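Local structure of 3-ketosteroid-delta4-5alpha-dehydrogenase (4AT2) at residues G323-V326 against R332-P335; E390-S393 against P398-A401. The protein probably catalyses the FAD-dependent dehydrogenation of 3-ketosteroids in steroid catabolism, placing a double bond between C4 and C5 of the 5alpha-steroid. One frame throughout, in Å; residues are numbered along the deposited sequence.

Contact 1. Residues G323-V326 against R332-P335; sequences GILV and RYVP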
ATOM      1  N   GLY A 323      -1.972  22.209 -21.463  1.00  8.37           N
ATOM      2  CA  GLY A 323      -0.566  22.447 -21.157  1.00  8.39           C
ATOM      3  C   GLY A 323       0.194  21.146 -20.984  1.00  8.19           C
ATOM      4  O   GLY A 323      -0.275  20.071 -21.395  1.00  8.28           O
ATOM      5  N   ILE A 324       1.370  21.234 -20.367  1.00  7.99           N
ATOM      6  CA  ILE A 324       2.065  20.033 -19.918  1.00  7.83           C
ATOM      7  C   ILE A 324       2.284  20.070 -18.418  1.00  7.77           C
ATOM      8  O   ILE A 324       2.614  21.120 -17.844  1.00  7.69           O
ATOM      9  CB  ILE A 324       3.397  19.794 -20.658  1.00  7.88           C
ATOM     10  CG1 ILE A 324       4.358  20.986 -20.505  1.00  8.21           C
ATOM     11  CG2 ILE A 324       3.109  19.540 -22.130  1.00  7.86           C
ATOM     12  CD1 ILE A 324       5.786  20.653 -20.905  1.00  8.48           C
ATOM     13  N   LEU A 325       2.078  18.922 -17.783  1.00  7.70           N
ATOM     14  CA  LEU A 325       2.392  18.791 -16.368  1.00  7.69           C
ATOM     15  C   LEU A 325       3.844  18.378 -16.214  1.00  7.81           C
ATOM     16  O   LEU A 325       4.304  17.459 -16.881  1.00  7.82           O
ATOM     17  CB  LEU A 325       1.492  17.745 -15.703  1.00  7.62           C
ATOM     18  CG  LEU A 325       0.053  18.193 -15.457  1.00  7.78           C
ATOM     19  CD1 LEU A 325      -0.799  16.988 -15.099  1.00  7.80           C
ATOM     20  CD2 LEU A 325      -0.039  19.286 -14.387  1.00  8.00           C
ATOM     21  N   VAL A 326       4.569  19.077 -15.353  1.00  7.76           N
ATOM     22  CA  VAL A 326       5.927  18.662 -15.033  1.00  7.98           C
ATOM     23  C   VAL A 326       6.064  18.425 -13.542  1.00  7.99           C
ATOM     24  O   VAL A 326       5.353  19.031 -12.747  1.00  8.39           O
ATOM     25  CB  VAL A 326       7.008  19.648 -15.553  1.00  7.97           C
ATOM     26  CG1 VAL A 326       6.947  19.730 -17.078  1.00  8.07           C
ATOM     27  CG2 VAL A 326       6.899  21.021 -14.888  1.00  8.38           C
ATOM     28  N   ARG A 332       8.034  15.831 -17.689  1.00  7.89           N
ATOM     29  CA  ARG A 332       6.681  15.288 -17.881  1.00  7.61           C
ATOM     30  C   ARG A 332       6.576  13.863 -17.335  1.00  7.69           C
ATOM     31  O   ARG A 332       7.563  13.115 -17.343  1.00  8.04           O
ATOM     32  CB  ARG A 332       6.280  15.329 -19.358  1.00  7.60           C
ATOM     33  CG  ARG A 332       5.997  16.728 -19.858  1.00  7.66           C
ATOM     34  CD  ARG A 332       5.490  16.708 -21.292  1.00  7.45           C
ATOM     35  NE  ARG A 332       4.143  16.121 -21.430  1.00  7.19           N
ATOM     36  CZ  ARG A 332       3.820  15.148 -22.287  1.00  7.20           C
ATOM     37  NH1 ARG A 332       4.750  14.572 -23.046  1.00  7.09           N
ATOM     38  NH2 ARG A 332       2.561  14.711 -22.358  1.00  6.95           N
ATOM     39  N   TYR A 333       5.384  13.481 -16.883  1.00  7.62           N
ATOM     40  CA  TYR A 333       5.207  12.149 -16.260  1.00  7.40           C
ATOM     41  C   TYR A 333       3.851  11.489 -16.506  1.00  7.35           C
ATOM     42  O   TYR A 333       3.682  10.309 -16.192  1.00  7.42           O
ATOM     43  CB  TYR A 333       5.459  12.245 -14.741  1.00  7.54           C
ATOM     44  CG  TYR A 333       4.482  13.168 -14.035  1.00  7.62           C
ATOM     45  CD1 TYR A 333       4.745  14.542 -13.941  1.00  7.83           C
ATOM     46  CD2 TYR A 333       3.311  12.671 -13.443  1.00  7.53           C
ATOM     47  CE1 TYR A 333       3.865  15.404 -13.308  1.00  8.00           C
ATOM     48  CE2 TYR A 333       2.416  13.530 -12.796  1.00  7.65           C
ATOM     49  CZ  TYR A 333       2.706  14.889 -12.726  1.00  7.68           C
ATOM     50  OH  TYR A 333       1.843  15.769 -12.113  1.00  7.93           O
ATOM     51  N   VAL A 334       2.884  12.239 -17.043  1.00  7.20           N
ATOM     52  CA  VAL A 334       1.534  11.693 -17.278  1.00  7.16           C
ATOM     53  C   VAL A 334       0.911  12.375 -18.514  1.00  7.23           C
ATOM     54  O   VAL A 334       1.083  13.572 -18.689  1.00  7.30           O
ATOM     55  CB  VAL A 334       0.639  11.866 -16.019  1.00  6.97           C
ATOM     56  CG1 VAL A 334       0.405  13.348 -15.678  1.00  7.15           C
ATOM     57  CG2 VAL A 334      -0.677  11.102 -16.148  1.00  6.87           C
ATOM     58  N   PRO A 335       0.205  11.616 -19.383  1.00  7.21           N
ATOM     59  CA  PRO A 335      -0.478  12.336 -20.465  1.00  7.26           C
ATOM     60  C   PRO A 335      -1.582  13.224 -19.880  1.00  7.53           C
ATOM     61  O   PRO A 335      -2.346  12.787 -19.007  1.00  7.41           O
ATOM     62  CB  PRO A 335      -1.071  11.207 -21.319  1.00  7.16           C
ATOM     63  CG  PRO A 335      -1.251  10.072 -20.330  1.00  7.06           C
ATOM     64  CD  PRO A 335      -0.021  10.159 -19.471  1.00  7.20           C
TER
HETATM   65  O   HOH W   1       3.191  15.128 -17.690  1.00  9.02           O

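Contact 2. Residues E390-S393 against P398-A401; sequences ELES and PAGA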
ATOM      1  N   GLU A 390      13.376  32.007 -18.839  1.00 14.24           N
ATOM      2  CA  GLU A 390      13.037  32.842 -17.686  1.00 14.51           C
ATOM      3  C   GLU A 390      12.077  32.149 -16.729  1.00 13.33           C
ATOM      4  O   GLU A 390      12.247  32.240 -15.517  1.00 12.95           O
ATOM      5  CB  GLU A 390      12.419  34.164 -18.127  1.00 16.12           C
ATOM      6  CG  GLU A 390      13.386  35.127 -18.774  1.00 18.75           C
ATOM      7  CD  GLU A 390      12.644  36.204 -19.531  1.00 20.36           C
ATOM      8  OE1 GLU A 390      12.164  35.927 -20.646  1.00 21.52           O
ATOM      9  OE2 GLU A 390      12.509  37.318 -18.994  1.00 22.61           O
ATOM     10  N   LEU A 391      11.074  31.454 -17.269  1.00 12.47           N
ATOM     11  CA  LEU A 391      10.102  30.765 -16.424  1.00 11.95           C
ATOM     12  C   LEU A 391      10.819  29.741 -15.547  1.00 11.67           C
ATOM     13  O   LEU A 391      10.528  29.600 -14.354  1.00 11.29           O
ATOM     14  CB  LEU A 391       9.025  30.079 -17.281  1.00 11.80           C
ATOM     15  CG  LEU A 391       7.848  29.470 -16.517  1.00 11.71           C
ATOM     16  CD1 LEU A 391       7.001  30.537 -15.823  1.00 12.24           C
ATOM     17  CD2 LEU A 391       6.980  28.671 -17.478  1.00 11.38           C
ATOM     18  N   GLU A 392      11.766  29.035 -16.164  1.00 11.58           N
ATOM     19  CA  GLU A 392      12.553  28.003 -15.473  1.00 11.83           C
ATOM     20  C   GLU A 392      13.287  28.574 -14.258  1.00 12.46           C
ATOM     21  O   GLU A 392      13.217  28.006 -13.170  1.00 12.46           O
ATOM     22  CB  GLU A 392      13.544  27.394 -16.459  1.00 11.59           C
ATOM     23  CG  GLU A 392      14.502  26.349 -15.905  1.00 11.48           C
ATOM     24  CD  GLU A 392      15.448  25.902 -16.994  1.00 11.27           C
ATOM     25  OE1 GLU A 392      16.416  26.635 -17.283  1.00 11.44           O
ATOM     26  OE2 GLU A 392      15.196  24.834 -17.593  1.00 11.07           O
ATOM     27  N   SER A 393      13.980  29.689 -14.462  0.50 13.12           N
ATOM     28  CA  SER A 393      14.680  30.370 -13.376  0.50 13.82           C
ATOM     29  C   SER A 393      13.697  30.850 -12.305  0.50 14.12           C
ATOM     30  O   SER A 393      13.919  30.641 -11.104  0.50 14.37           O
ATOM     31  CB  SER A 393      15.504  31.535 -13.915  0.50 14.43           C
ATOM     32  OG  SER A 393      16.165  32.198 -12.854  0.50 15.04           O
ATOM     33  N   PRO A 398      16.727  23.964 -12.006  1.00 14.14           N
ATOM     34  CA  PRO A 398      18.099  24.072 -12.527  1.00 14.02           C
ATOM     35  C   PRO A 398      18.129  24.418 -14.015  1.00 13.49           C
ATOM     36  O   PRO A 398      17.228  24.001 -14.756  1.00 13.46           O
ATOM     37  CB  PRO A 398      18.680  22.667 -12.290  1.00 14.41           C
ATOM     38  CG  PRO A 398      17.816  22.061 -11.237  1.00 14.53           C
ATOM     39  CD  PRO A 398      16.441  22.623 -11.470  1.00 14.36           C
ATOM     40  N   ALA A 399      19.156  25.146 -14.448  1.00 13.37           N
ATOM     41  CA  ALA A 399      19.276  25.557 -15.847  1.00 13.23           C
ATOM     42  C   ALA A 399      19.163  24.350 -16.766  1.00 12.95           C
ATOM     43  O   ALA A 399      19.902  23.375 -16.604  1.00 13.08           O
ATOM     44  CB  ALA A 399      20.591  26.282 -16.091  1.00 13.75           C
ATOM     45  N   GLY A 400      18.224  24.422 -17.703  1.00 12.48           N
ATOM     46  CA  GLY A 400      18.023  23.388 -18.704  1.00 11.96           C
ATOM     47  C   GLY A 400      16.952  22.351 -18.382  1.00 11.35           C
ATOM     48  O   GLY A 400      16.454  21.693 -19.288  1.00 11.08           O
ATOM     49  N   ALA A 401      16.603  22.179 -17.104  1.00 11.18           N
ATOM     50  CA  ALA A 401      15.652  21.117 -16.709  1.00 10.82           C
ATOM     51  C   ALA A 401      14.287  21.270 -17.370  1.00 10.63           C
ATOM     52  O   ALA A 401      13.735  20.298 -17.920  1.00 10.67           O
ATOM     53  CB  ALA A 401      15.502  21.044 -15.190  1.00 11.18           C
TER

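Contact 1. Residues G323-V326 against R332-P335
The Tyr333 ring turns an edge to the end of 323-326: its CE1 lies 3.7 Å from Val326 C, and that carbon sits in the ring plane. Leu325 CB reaches the same CE1 obliquely at 4.1 Å. With chi1 at 62°, Tyr333 CG stands between its backbone N and carbonyl carbon; OH extends past Leu325 to a hydrogen bond with Thr347. The other flat group, the Arg332 guanidinium, is also met obliquely, Ile324 CG2 being 3.6 Å from NE. The arginine chain, bent at chi3 (69°), crosses the Ile324 side chain at about a right angle, and NH2 forms salt bridges with Glu336 and Asp418. Strand 324-326 is an edge strand, within this chain, of an antiparallel sheet, backbone-bonded to strand 356-360 through Ile324 and Val326, while 332-335 belongs to the loop that follows it. Between the two backbones, Leu325 O takes a nearly straight CA-H...O contact from Arg332 CA (3.4 Å, 161° at the hydrogen). Leu325 O also lies 2.7 Å from a water that accepts from Tyr333 N at 2.9 Å. Beyond, Leu325 CD1 and Val334 CG1 pack side by side at 3.9 Å, both residues touching Ile343 of helix 340-350.

Contact 2. Residues E390-S393 against P398-A401
Glu392 reaches from helix 388-394 straight into the bend at 398-401, and its carboxylate makes nearly all of the contact. CG is anti to the backbone N (chi1 177°) and the chain stays extended beyond it, which carries the acid group from the helix surface to the backbone amides opposite. Gly400 N donates to OE1 at 2.9 Å; the N-H points well at the oxygen (165°) but comes from above the carboxylate plane, 40° out of it. Packing is close here: Glu392 OE1 is 3.4 Å from Ala399 CA, and Glu392 CD is 3.4 Å from Pro398 O. OE2 lies 3.0 Å from Ala401 N, but the angle is poor and no bond is made; that amide donates to Pro398 O within its own segment. OE2 instead accepts from Leu402 N and Gln403 N. The amides gathered about this buried group would probably stabilise its negative charge. The outer side is looser. Ala399 CB points away from the glutamate, 4.4 Å from OE1, and its residue is exposed; Ala399 O turns to His412 and Lys411 of the second subunit. The backbone of Ala399 and Gly400 at the two central positions, with Ala401 N bonded to Pro398 O at 3.0 Å, defines a type II beta turn leading into helix 401-413, where Leu402 N and Gln403 N, near the helix start, are bonded by the Glu392 carboxylate from the preceding helix.

Overall arrangement
Contacts 1 and 2 follow one another along the chain, their centres 16 Å apart and their nearest atoms about 7 Å apart, so neither touches the other. Helix 401-413 connects them: Ala401 of contact 2 bonds through its carbonyl to Thr405, whose residue in turn packs against Ile324 and Val326 of contact 1. The antiparallel sheet gives a second link, since strand 324-326 forms one outermost strand and Leu391 touches the other, 383-385. The Leu325 side chain of contact 1 lies about 13 Å from the bound 4-androstene-3,17-dione; measured from the centre of the chain, the centre of contact 1 is 24 Å away and that of contact 2 is 38 Å. Both reach the second subunit.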